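Local coordinates for protein fructose-1,6-bisphosphatase/inositol-1-monophosphatase (Thermotoga maritima, PDB 2P3N) that dephosphorylates inositol 1-phosphate, fructose 1,6-bisphosphate and several other phosphate esters as a magnesium-dependent homotetrameric phosphatase of broad specificity, at residues Glu139-Glu144 and Asn235-Asp240; Val111-Leu116 and Ala177-Ala182; Glu105-Val110 and Ala122-Gly127; Ala204-Val209 and Lys229-Ser234. One frame throughout, in Å; residues are numbered along the deposited sequence.

Contact 1. Residues Glu139-Glu144 and Asn235-Asp240; sequences ENASLE and NGLIHD
Leu237 presses against the backbone of Glu139-Ala141, where the loop after strand 133-134 runs past the turn that follows strand 230-234. Its CB lies 3.1 Å from Asn140 O and also faces Ala141 CA. One bond further, CG faces the oxygens of two successive peptides, 3.4 Å from Asn140 O and 3.6 Å from Glu139 O. The branch ends with CD1 against the methyl of Ala141, with 3.9 Å between Leu237 CD1 and Ala141 CB. This leucine therefore meets mostly peptide groups, and both it and Ala141 are exposed.

The neighbouring Ile238 supplies the more sheltered half. Its CG1 stands between the backbone N and the carbonyl carbon (chi1 71°), on the side where Leu143 lies, and Leu143 CD1 comes to 3.7 Å from Ile238 CG1. The two side chains cross at about a right angle, and beyond them Leu143 continues onto Met164 and Arg167 of helix 156-167. At the other end, Asn235 ND2 lies 2.9 Å from Asn140 O and is hydrogen-bonded to Ser138 OG. Asn235 OD1 is placed to receive the N-H of Leu237 in an Asx turn, although the position of this oxygen is less certain. Asn140 also packs on His89 of the second subunit, so the loop borders a subunit interface.

Ile238 occupies the N-cap position of helix 239-253. The contact thus joins the connection between the two sheets to the turn that leads from strand 230-234 of the smaller sheet into helix 239-253, in the layered alpha-beta-alpha-beta-alpha fold of inositol monophosphatases.

Contact 2. Residues Val111-Leu116 and Ala177-Ala182; sequences VHAPAL and AALNAA
Ala178 O receives the N-H of Ala182 at 3.1 Å and, more weakly, that of Ala181, while the CG2 methyl of Val111 rests near the same oxygen. Helix 177-185 here packs across one face of the larger sheet in the inositol monophosphatase fold. Its axis passes 8.5 Å from that of strand 111-113, at an angle of 108°.

Val111 fits its forked tip over Ala178, with CG1 and CG2 equally far from Ala178 CB at 4.0 Å. Because CG1 lies opposite the backbone N (chi1 180°), it also reaches the peptide of Leu179, whereas CG2 continues in the direction of Ala182 CB. Cutting Val111 back to an alanine removes both methyls that fill the space between strand and helix and is likely to leave a gap against Ala178 and Ala182.

The N-terminal end of this helix lies beside the active site. Ala178 N is hydrogen-bonded to Asp82 OD1, and Ala177 N makes a weak bond to the other carboxylate oxygen; Asp82 probably binds the second magnesium ion and the substrate, as in related enzymes.

Further along the strand the contact rests on Leu179, and Leu116, past the strand end, packs on Leu116 of the second subunit. Leu179 CD2 comes 3.8 Å from Ala113 CB, and the same methyl lies 4.1 Å from Leu116 CD1.

Contact 3. Residues Glu105-Val110 and Ala122-Gly127; sequences EVKLGV and AEEGSG
The beta hairpin of strands 105-113 and 118-123 is laddered here by Gly109 and Ala122, well away from its turn, as an antiparallel hydrogen-bonded pair. Gly109 N gives a bond of 2.8 Å to Ala122 O, and Ala122 N returns one of 2.9 Å to Gly109 O. Leu108 and Glu123 make the next, non-hydrogen-bonded pair, and Leu108 CA leans on Ala122 O in a CA-H...O contact. The ladder then runs on past the end of the second strand, where Glu124 N bonds to Lys107 O at 2.9 Å.

Lys107 and Glu124 run alongside each other toward a common end. A bend at chi2 (-52°) turns the lysine chain along the straight glutamate, and NZ meets both carboxylate oxygens on their syn sides, 3.3 Å from Glu124 OE1 and from Glu124 OE2. The ammonium group also forms a salt bridge with Glu105 OE1 at 3.4 Å, so one positive charge serves two acids. A methionine in place of Lys107 would probably leave the carboxylates of Glu105 and Glu124 without the charge that holds them together.

On its other side the strand bulges: two residues, Lys107 and Leu108, stand against the single Tyr100 of strand 95-102, a classic beta bulge. Leu108 packs on helix 2-21, while Ala122 turns to helix 199-211: a bulged hairpin of the larger sheet, between helix layers in the inositol monophosphatase fold.

Contact 4. Residues Ala204-Val209 and Lys229-Ser234; sequences AGLIIV and KNFIFS
The Phe233 ring turns one edge to helix 204-209, with Leu206 CA close to the ring plane and 3.9 Å from Phe233 CE2. The same ring corner lies beside the peptide of Gly205, whose carbonyl carbon is 3.8 Å from Phe233 CE2. Ala181 and Val184 of helix 177-185 pack against the ring as well, and Val216 of the neighbouring strand adds to its surroundings.

Val209, one turn on, crosses Phe233 at about a right angle, its CB lying 4.0 Å from Phe233 CD2. A chi1 of 178° swings CG1 away from the backbone N and toward the end of the strand, where this methyl stands 4.0 Å from Ser234 O. Phe231, two residues before Phe233 and on the same side of the strand, takes the other end of the helix surface: Leu206 CD1 approaches its ring obliquely, 3.7 Å from Phe231 CE1.

No hydrogen bond links the segments, and every touching residue is buried. Helix and strand run in roughly the same direction, 33° apart, their axes 9.5 Å from each other. Strand 230-234 is bound through its backbone to strands 191-195 and 215-217, and its two phenylalanines project from the smaller sheet onto helix 199-211, which belongs with helix 177-185 to the central helix layer of this five-layered phosphatase fold.

Contacts 2 and 4 are the buried pair, without a hydrogen bond across their segments and mainly apolar, and they meet through Ala181, which touches both Gly205 and Phe233. Each sets a helix of the middle layer against a different sheet. Contact 3 shares strand 105-113 with contact 2 but lies toward its outer end, where backbone bonds and a charge network replace methyl packing; it reaches contact 4 through Ile207 and Ile208. Contact 1 is the most peripheral, its centre about 20 Å from the centre of the chain, and mixes peptide contacts with a small apolar patch. Strand 230-234 leads from contact 4 into contact 1, and His239 packs back on Ser234.

Contact 1. Residues Glu139-Glu144 and Asn235-Asp240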
loop_
_atom_site.group_PDB
_atom_site.type_symbol
_atom_site.label_atom_id
_atom_site.label_comp_id
_atom_site.label_asym_id
_atom_site.label_seq_id
_atom_site.Cartn_x
_atom_site.Cartn_y
_atom_site.Cartn_z
ATOM N N GLU A 139 -21.220 4.357 -16.407
ATOM C CA GLU A 139 -22.399 4.191 -17.241
ATOM C C GLU A 139 -23.431 5.270 -16.912
ATOM O O GLU A 139 -24.356 5.519 -17.688
ATOM C CB GLU A 139 -23.008 2.801 -17.016
ATOM C CG GLU A 139 -22.240 1.646 -17.654
ATOM C CD GLU A 139 -22.908 0.293 -17.407
ATOM O OE1 GLU A 139 -22.504 -0.701 -18.052
ATOM O OE2 GLU A 139 -23.835 0.225 -16.564
ATOM N N ASN A 140 -23.267 5.909 -15.760
ATOM C CA ASN A 140 -24.179 6.954 -15.324
ATOM C C ASN A 140 -24.624 7.864 -16.473
ATOM O O ASN A 140 -23.805 8.373 -17.238
ATOM C CB ASN A 140 -23.512 7.770 -14.218
ATOM C CG ASN A 140 -23.145 6.920 -13.011
ATOM O OD1 ASN A 140 -22.496 7.389 -12.075
ATOM N ND2 ASN A 140 -23.569 5.657 -13.029
ATOM N N ALA A 141 -25.935 8.050 -16.593
ATOM C CA ALA A 141 -26.506 8.894 -17.641
ATOM C C ALA A 141 -27.361 10.023 -17.056
ATOM O O ALA A 141 -27.682 10.992 -17.746
ATOM C CB ALA A 141 -27.341 8.049 -18.592
ATOM N N SER A 142 -27.736 9.886 -15.787
ATOM C CA SER A 142 -28.533 10.901 -15.112
ATOM C C SER A 142 -27.630 11.748 -14.232
ATOM O O SER A 142 -26.887 11.234 -13.403
ATOM C CB SER A 142 -29.620 10.265 -14.246
ATOM O OG SER A 142 -30.344 11.263 -13.541
ATOM N N LEU A 143 -27.705 13.055 -14.412
ATOM C CA LEU A 143 -26.887 13.955 -13.637
ATOM C C LEU A 143 -27.171 13.791 -12.150
ATOM O O LEU A 143 -26.320 14.088 -11.321
ATOM C CB LEU A 143 -27.162 15.396 -14.055
ATOM C CG LEU A 143 -25.949 16.319 -14.054
ATOM C CD1 LEU A 143 -25.030 15.942 -15.209
ATOM C CD2 LEU A 143 -26.403 17.755 -14.189
ATOM N N GLU A 144 -28.364 13.312 -11.809
ATOM C CA GLU A 144 -28.727 13.141 -10.404
ATOM C C GLU A 144 -27.967 12.001 -9.744
ATOM O O GLU A 144 -27.748 12.008 -8.533
ATOM C CB GLU A 144 -30.239 12.915 -10.258
ATOM C CG GLU A 144 -30.782 11.587 -10.810
ATOM C CD GLU A 144 -30.711 10.427 -9.812
ATOM O OE1 GLU A 144 -31.367 9.388 -10.066
ATOM O OE2 GLU A 144 -30.004 10.546 -8.783
ATOM N N ASN A 235 -18.193 10.753 -19.283
ATOM C CA ASN A 235 -18.442 9.374 -19.688
ATOM C C ASN A 235 -19.126 9.340 -21.055
ATOM O O ASN A 235 -19.417 8.265 -21.584
ATOM C CB ASN A 235 -19.335 8.662 -18.666
ATOM C CG ASN A 235 -20.545 9.486 -18.268
ATOM O OD1 ASN A 235 -21.014 10.330 -19.034
ATOM N ND2 ASN A 235 -21.070 9.231 -17.070
ATOM N N GLY A 236 -19.381 10.521 -21.618
ATOM C CA GLY A 236 -20.038 10.600 -22.910
ATOM C C GLY A 236 -21.524 10.300 -22.812
ATOM O O GLY A 236 -22.161 10.000 -23.815
ATOM N N LEU A 237 -22.075 10.374 -21.603
ATOM C CA LEU A 237 -23.496 10.114 -21.370
ATOM C C LEU A 237 -24.236 11.407 -21.045
ATOM O O LEU A 237 -25.260 11.712 -21.660
ATOM C CB LEU A 237 -23.685 9.121 -20.217
ATOM C CG LEU A 237 -23.598 7.630 -20.543
ATOM C CD1 LEU A 237 -24.779 7.250 -21.398
ATOM C CD2 LEU A 237 -22.296 7.308 -21.263
ATOM N N ILE A 238 -23.715 12.160 -20.076
ATOM C CA ILE A 238 -24.321 13.426 -19.663
ATOM C C ILE A 238 -23.469 14.605 -20.118
ATOM O O ILE A 238 -23.531 15.696 -19.540
ATOM C CB ILE A 238 -24.480 13.505 -18.128
ATOM C CG1 ILE A 238 -23.111 13.667 -17.454
ATOM C CG2 ILE A 238 -25.192 12.276 -17.626
ATOM C CD1 ILE A 238 -22.085 12.610 -17.822
ATOM N N HIS A 239 -22.686 14.387 -21.168
ATOM C CA HIS A 239 -21.816 15.435 -21.669
ATOM C C HIS A 239 -22.537 16.774 -21.884
ATOM O O HIS A 239 -22.249 17.760 -21.195
ATOM C CB HIS A 239 -21.144 14.997 -22.969
ATOM C CG HIS A 239 -19.843 15.692 -23.222
ATOM N ND1 HIS A 239 -18.622 15.101 -22.973
ATOM C CD2 HIS A 239 -19.574 16.957 -23.625
ATOM C CE1 HIS A 239 -17.659 15.973 -23.211
ATOM N NE2 HIS A 239 -18.209 17.107 -23.607
ATOM N N ASP A 240 -23.477 16.804 -22.829
ATOM C CA ASP A 240 -24.227 18.020 -23.149
ATOM C C ASP A 240 -24.869 18.643 -21.922
ATOM O O ASP A 240 -24.946 19.867 -21.809
ATOM C CB ASP A 240 -25.285 17.716 -24.209
ATOM C CG ASP A 240 -24.682 17.103 -25.463
ATOM O OD1 ASP A 240 -23.675 17.651 -25.969
ATOM O OD2 ASP A 240 -25.211 16.076 -25.941
#

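Contact 2. Residues Val111-Leu116 and Ala177-Ala182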
loop_
_atom_site.group_PDB
_atom_site.type_symbol
_atom_site.label_atom_id
_atom_site.label_comp_id
_atom_site.label_asym_id
_atom_site.label_seq_id
_atom_site.Cartn_x
_atom_site.Cartn_y
_atom_site.Cartn_z
ATOM N N VAL A 111 -0.478 8.619 -15.790
ATOM C CA VAL A 111 -0.619 9.468 -14.605
ATOM C C VAL A 111 -0.305 8.575 -13.407
ATOM O O VAL A 111 -0.860 7.485 -13.277
ATOM C CB VAL A 111 -2.072 10.033 -14.457
ATOM C CG1 VAL A 111 -2.183 10.900 -13.211
ATOM C CG2 VAL A 111 -2.443 10.847 -15.668
ATOM N N HIS A 112 0.594 9.021 -12.541
ATOM C CA HIS A 112 0.954 8.221 -11.378
ATOM C C HIS A 112 0.858 8.981 -10.054
ATOM O O HIS A 112 1.690 9.836 -9.760
ATOM C CB HIS A 112 2.367 7.640 -11.545
ATOM C CG HIS A 112 2.840 6.862 -10.356
ATOM N ND1 HIS A 112 2.208 5.720 -9.916
ATOM C CD2 HIS A 112 3.862 7.083 -9.493
ATOM C CE1 HIS A 112 2.820 5.271 -8.834
ATOM N NE2 HIS A 112 3.827 6.078 -8.557
ATOM N N ALA A 113 -0.174 8.659 -9.272
ATOM C CA ALA A 113 -0.386 9.275 -7.969
ATOM C C ALA A 113 0.396 8.402 -7.007
ATOM O O ALA A 113 -0.042 7.315 -6.633
ATOM C CB ALA A 113 -1.856 9.271 -7.615
ATOM N N PRO A 114 1.576 8.878 -6.591
ATOM C CA PRO A 114 2.490 8.180 -5.674
ATOM C C PRO A 114 1.929 7.757 -4.318
ATOM O O PRO A 114 2.009 6.588 -3.948
ATOM C CB PRO A 114 3.655 9.167 -5.529
ATOM C CG PRO A 114 3.571 10.021 -6.794
ATOM C CD PRO A 114 2.092 10.218 -6.933
ATOM N N ALA A 115 1.373 8.703 -3.569
ATOM C CA ALA A 115 0.838 8.390 -2.245
ATOM C C ALA A 115 -0.350 7.443 -2.292
ATOM O O ALA A 115 -0.726 6.866 -1.278
ATOM C CB ALA A 115 0.442 9.684 -1.508
ATOM N N LEU A 116 -0.940 7.275 -3.466
ATOM C CA LEU A 116 -2.100 6.416 -3.575
ATOM C C LEU A 116 -1.776 5.092 -4.228
ATOM O O LEU A 116 -2.571 4.163 -4.157
ATOM C CB LEU A 116 -3.201 7.111 -4.389
ATOM C CG LEU A 116 -3.757 8.464 -3.935
ATOM C CD1 LEU A 116 -4.864 8.887 -4.891
ATOM C CD2 LEU A 116 -4.299 8.369 -2.513
ATOM N N ALA A 177 -5.338 17.876 -11.468
ATOM C CA ALA A 177 -5.946 17.924 -12.789
ATOM C C ALA A 177 -5.809 16.579 -13.509
ATOM O O ALA A 177 -6.802 15.930 -13.855
ATOM C CB ALA A 177 -5.284 19.021 -13.610
ATOM N N ALA A 178 -4.566 16.172 -13.739
ATOM C CA ALA A 178 -4.291 14.915 -14.417
ATOM C C ALA A 178 -5.033 13.745 -13.754
ATOM O O ALA A 178 -5.688 12.951 -14.427
ATOM C CB ALA A 178 -2.785 14.655 -14.426
ATOM N N LEU A 179 -4.934 13.648 -12.434
ATOM C CA LEU A 179 -5.587 12.572 -11.708
ATOM C C LEU A 179 -7.113 12.641 -11.789
ATOM O O LEU A 179 -7.778 11.609 -11.779
ATOM C CB LEU A 179 -5.138 12.579 -10.248
ATOM C CG LEU A 179 -5.521 11.364 -9.399
ATOM C CD1 LEU A 179 -5.042 10.069 -10.060
ATOM C CD2 LEU A 179 -4.904 11.521 -8.021
ATOM N N ASN A 180 -7.671 13.845 -11.877
ATOM C CA ASN A 180 -9.123 13.986 -11.954
ATOM C C ASN A 180 -9.656 13.589 -13.308
ATOM O O ASN A 180 -10.764 13.075 -13.412
ATOM C CB ASN A 180 -9.553 15.421 -11.647
ATOM C CG ASN A 180 -9.543 15.728 -10.162
ATOM O OD1 ASN A 180 -9.783 16.865 -9.748
ATOM N ND2 ASN A 180 -9.268 14.713 -9.349
ATOM N N ALA A 181 -8.872 13.838 -14.350
ATOM C CA ALA A 181 -9.287 13.487 -15.700
ATOM C C ALA A 181 -9.264 11.977 -15.818
ATOM O O ALA A 181 -10.176 11.373 -16.375
ATOM C CB ALA A 181 -8.342 14.099 -16.712
ATOM N N ALA A 182 -8.203 11.379 -15.276
ATOM C CA ALA A 182 -8.001 9.927 -15.293
ATOM C C ALA A 182 -9.061 9.194 -14.481
ATOM O O ALA A 182 -9.418 8.059 -14.795
ATOM C CB ALA A 182 -6.621 9.589 -14.761
#

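Contact 3. Residues Glu105-Val110 and Ala122-Gly127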
loop_
_atom_site.group_PDB
_atom_site.type_symbol
_atom_site.label_atom_id
_atom_site.label_comp_id
_atom_site.label_asym_id
_atom_site.label_seq_id
_atom_site.Cartn_x
_atom_site.Cartn_y
_atom_site.Cartn_z
ATOM N N GLU A 105 -0.501 14.787 -31.850
ATOM C CA GLU A 105 -1.485 13.798 -31.419
ATOM C C GLU A 105 -1.013 12.972 -30.238
ATOM O O GLU A 105 0.033 12.325 -30.305
ATOM C CB GLU A 105 -1.825 12.845 -32.562
ATOM C CG GLU A 105 -2.294 13.528 -33.834
ATOM C CD GLU A 105 -2.854 12.540 -34.827
ATOM O OE1 GLU A 105 -3.965 12.021 -34.580
ATOM O OE2 GLU A 105 -2.175 12.272 -35.842
ATOM N N VAL A 106 -1.795 12.985 -29.162
ATOM C CA VAL A 106 -1.459 12.216 -27.966
ATOM C C VAL A 106 -1.543 10.725 -28.301
ATOM O O VAL A 106 -2.616 10.201 -28.596
ATOM C CB VAL A 106 -2.421 12.546 -26.801
ATOM C CG1 VAL A 106 -1.991 11.820 -25.543
ATOM C CG2 VAL A 106 -2.441 14.038 -26.558
ATOM N N LYS A 107 -0.396 10.054 -28.262
ATOM C CA LYS A 107 -0.311 8.628 -28.572
ATOM C C LYS A 107 -0.209 7.766 -27.315
ATOM O O LYS A 107 -0.465 6.563 -27.352
ATOM C CB LYS A 107 0.914 8.349 -29.464
ATOM C CG LYS A 107 0.901 9.082 -30.797
ATOM C CD LYS A 107 -0.419 8.849 -31.543
ATOM C CE LYS A 107 -0.561 9.785 -32.745
ATOM N NZ LYS A 107 -1.871 9.625 -33.452
ATOM N N LEU A 108 0.152 8.394 -26.203
ATOM C CA LEU A 108 0.346 7.677 -24.956
ATOM C C LEU A 108 0.174 8.620 -23.775
ATOM O O LEU A 108 0.530 9.790 -23.847
ATOM C CB LEU A 108 1.760 7.088 -24.974
ATOM C CG LEU A 108 2.410 6.279 -23.853
ATOM C CD1 LEU A 108 3.774 5.836 -24.348
ATOM C CD2 LEU A 108 2.551 7.094 -22.571
ATOM N N GLY A 109 -0.372 8.102 -22.683
ATOM C CA GLY A 109 -0.559 8.915 -21.499
ATOM C C GLY A 109 -0.420 8.087 -20.235
ATOM O O GLY A 109 -0.847 6.939 -20.180
ATOM N N VAL A 110 0.205 8.651 -19.217
ATOM C CA VAL A 110 0.345 7.940 -17.960
ATOM C C VAL A 110 0.308 8.942 -16.815
ATOM O O VAL A 110 0.930 10.004 -16.884
ATOM C CB VAL A 110 1.642 7.087 -17.924
ATOM C CG1 VAL A 110 2.780 7.845 -18.539
ATOM C CG2 VAL A 110 1.974 6.701 -16.493
ATOM N N ALA A 122 -2.857 4.895 -20.727
ATOM C CA ALA A 122 -3.525 4.513 -21.960
ATOM C C ALA A 122 -2.659 4.826 -23.167
ATOM O O ALA A 122 -2.066 5.899 -23.253
ATOM C CB ALA A 122 -4.864 5.242 -22.087
ATOM N N GLU A 123 -2.572 3.867 -24.080
ATOM C CA GLU A 123 -1.838 4.041 -25.323
ATOM C C GLU A 123 -2.964 4.043 -26.378
ATOM O O GLU A 123 -4.007 3.406 -26.181
ATOM C CB GLU A 123 -0.864 2.882 -25.529
ATOM C CG GLU A 123 0.097 3.072 -26.679
ATOM C CD GLU A 123 1.247 2.089 -26.618
ATOM O OE1 GLU A 123 0.989 0.884 -26.397
ATOM O OE2 GLU A 123 2.409 2.516 -26.792
ATOM N N GLU A 124 -2.775 4.770 -27.475
ATOM C CA GLU A 124 -3.808 4.864 -28.509
ATOM C C GLU A 124 -4.157 3.540 -29.193
ATOM O O GLU A 124 -3.289 2.847 -29.733
ATOM C CB GLU A 124 -3.403 5.912 -29.554
ATOM C CG GLU A 124 -4.369 6.093 -30.712
ATOM C CD GLU A 124 -3.887 7.149 -31.691
ATOM O OE1 GLU A 124 -4.069 8.353 -31.407
ATOM O OE2 GLU A 124 -3.309 6.775 -32.738
ATOM N N GLY A 125 -5.446 3.209 -29.154
ATOM C CA GLY A 125 -5.927 1.985 -29.758
ATOM C C GLY A 125 -5.823 0.752 -28.873
ATOM O O GLY A 125 -6.254 -0.328 -29.276
ATOM N N SER A 126 -5.272 0.899 -27.668
ATOM C CA SER A 126 -5.109 -0.242 -26.767
ATOM C C SER A 126 -6.035 -0.230 -25.555
ATOM O O SER A 126 -6.109 -1.210 -24.811
ATOM C CB SER A 126 -3.660 -0.325 -26.289
ATOM O OG SER A 126 -2.760 -0.406 -27.377
ATOM N N GLY A 127 -6.738 0.877 -25.358
ATOM C CA GLY A 127 -7.639 0.974 -24.227
ATOM C C GLY A 127 -6.957 1.505 -22.979
ATOM O O GLY A 127 -5.729 1.584 -22.918
#

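Contact 4. Residues Ala204-Val209 and Lys229-Ser234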
loop_
_atom_site.group_PDB
_atom_site.type_symbol
_atom_site.label_atom_id
_atom_site.label_comp_id
_atom_site.label_asym_id
_atom_site.label_seq_id
_atom_site.Cartn_x
_atom_site.Cartn_y
_atom_site.Cartn_z
ATOM N N ALA A 204 -2.167 13.770 -20.855
ATOM C CA ALA A 204 -2.246 12.367 -20.488
ATOM C C ALA A 204 -3.671 11.996 -20.154
ATOM O O ALA A 204 -4.154 10.949 -20.566
ATOM C CB ALA A 204 -1.339 12.081 -19.311
ATOM N N GLY A 205 -4.348 12.864 -19.412
ATOM C CA GLY A 205 -5.724 12.589 -19.034
ATOM C C GLY A 205 -6.671 12.578 -20.217
ATOM O O GLY A 205 -7.797 12.092 -20.126
ATOM N N LEU A 206 -6.208 13.108 -21.339
ATOM C CA LEU A 206 -7.027 13.166 -22.532
ATOM C C LEU A 206 -7.149 11.818 -23.243
ATOM O O LEU A 206 -8.259 11.377 -23.545
ATOM C CB LEU A 206 -6.474 14.215 -23.489
ATOM C CG LEU A 206 -7.326 14.436 -24.734
ATOM C CD1 LEU A 206 -7.479 15.921 -24.995
ATOM C CD2 LEU A 206 -6.689 13.728 -25.914
ATOM N N ILE A 207 -6.024 11.161 -23.510
ATOM C CA ILE A 207 -6.075 9.876 -24.190
ATOM C C ILE A 207 -6.632 8.790 -23.278
ATOM O O ILE A 207 -7.228 7.821 -23.743
ATOM C CB ILE A 207 -4.675 9.449 -24.718
ATOM C CG1 ILE A 207 -4.800 8.134 -25.499
ATOM C CG2 ILE A 207 -3.685 9.309 -23.569
ATOM C CD1 ILE A 207 -3.576 7.763 -26.320
ATOM N N ILE A 208 -6.447 8.962 -21.974
ATOM C CA ILE A 208 -6.935 7.993 -20.999
ATOM C C ILE A 208 -8.456 8.005 -20.910
ATOM O O ILE A 208 -9.074 6.958 -20.719
ATOM C CB ILE A 208 -6.344 8.261 -19.598
ATOM C CG1 ILE A 208 -4.863 7.888 -19.588
ATOM C CG2 ILE A 208 -7.110 7.469 -18.544
ATOM C CD1 ILE A 208 -4.117 8.395 -18.379
ATOM N N VAL A 209 -9.062 9.181 -21.044
ATOM C CA VAL A 209 -10.516 9.282 -20.989
ATOM C C VAL A 209 -11.160 8.731 -22.263
ATOM O O VAL A 209 -12.128 7.991 -22.205
ATOM C CB VAL A 209 -10.973 10.733 -20.805
ATOM C CG1 VAL A 209 -12.486 10.790 -20.793
ATOM C CG2 VAL A 209 -10.418 11.293 -19.514
ATOM N N LYS A 229 -7.914 25.286 -24.599
ATOM C CA LYS A 229 -7.868 26.056 -23.358
ATOM C C LYS A 229 -8.870 25.617 -22.288
ATOM O O LYS A 229 -8.583 25.698 -21.091
ATOM C CB LYS A 229 -8.048 27.549 -23.667
ATOM C CG LYS A 229 -9.180 27.870 -24.645
ATOM C CD LYS A 229 -9.307 29.370 -24.896
ATOM C CE LYS A 229 -10.390 29.663 -25.916
ATOM N NZ LYS A 229 -10.574 31.118 -26.122
ATOM N N ASN A 230 -10.043 25.160 -22.718
ATOM C CA ASN A 230 -11.078 24.705 -21.792
ATOM C C ASN A 230 -11.244 23.211 -21.993
ATOM O O ASN A 230 -11.132 22.721 -23.119
ATOM C CB ASN A 230 -12.416 25.386 -22.084
ATOM C CG ASN A 230 -12.257 26.730 -22.752
ATOM O OD1 ASN A 230 -11.544 27.607 -22.251
ATOM N ND2 ASN A 230 -12.931 26.907 -23.892
ATOM N N PHE A 231 -11.538 22.490 -20.913
ATOM C CA PHE A 231 -11.692 21.042 -21.005
ATOM C C PHE A 231 -12.863 20.441 -20.261
ATOM O O PHE A 231 -13.127 20.762 -19.102
ATOM C CB PHE A 231 -10.404 20.361 -20.546
ATOM C CG PHE A 231 -9.353 20.289 -21.609
ATOM C CD1 PHE A 231 -9.407 19.305 -22.581
ATOM C CD2 PHE A 231 -8.330 21.220 -21.658
ATOM C CE1 PHE A 231 -8.462 19.249 -23.578
ATOM C CE2 PHE A 231 -7.385 21.169 -22.655
ATOM C CZ PHE A 231 -7.452 20.179 -23.620
ATOM N N ILE A 232 -13.559 19.550 -20.955
ATOM C CA ILE A 232 -14.702 18.860 -20.390
ATOM C C ILE A 232 -14.512 17.365 -20.592
ATOM O O ILE A 232 -14.576 16.873 -21.723
ATOM C CB ILE A 232 -16.031 19.293 -21.072
ATOM C CG1 ILE A 232 -16.230 20.808 -20.916
ATOM C CG2 ILE A 232 -17.216 18.534 -20.452
ATOM C CD1 ILE A 232 -17.475 21.348 -21.594
ATOM N N PHE A 233 -14.253 16.654 -19.496
ATOM C CA PHE A 233 -14.079 15.200 -19.534
ATOM C C PHE A 233 -15.377 14.570 -19.040
ATOM O O PHE A 233 -15.937 14.996 -18.023
ATOM C CB PHE A 233 -12.926 14.751 -18.628
ATOM C CG PHE A 233 -11.589 15.334 -18.999
ATOM C CD1 PHE A 233 -11.226 16.607 -18.569
ATOM C CD2 PHE A 233 -10.689 14.606 -19.774
ATOM C CE1 PHE A 233 -9.985 17.140 -18.904
ATOM C CE2 PHE A 233 -9.447 15.134 -20.115
ATOM C CZ PHE A 233 -9.094 16.402 -19.680
ATOM N N SER A 234 -15.857 13.551 -19.744
ATOM C CA SER A 234 -17.103 12.921 -19.340
ATOM C C SER A 234 -17.220 11.478 -19.827
ATOM O O SER A 234 -16.444 11.030 -20.667
ATOM C CB SER A 234 -18.278 13.748 -19.882
ATOM O OG SER A 234 -19.426 13.659 -19.052
#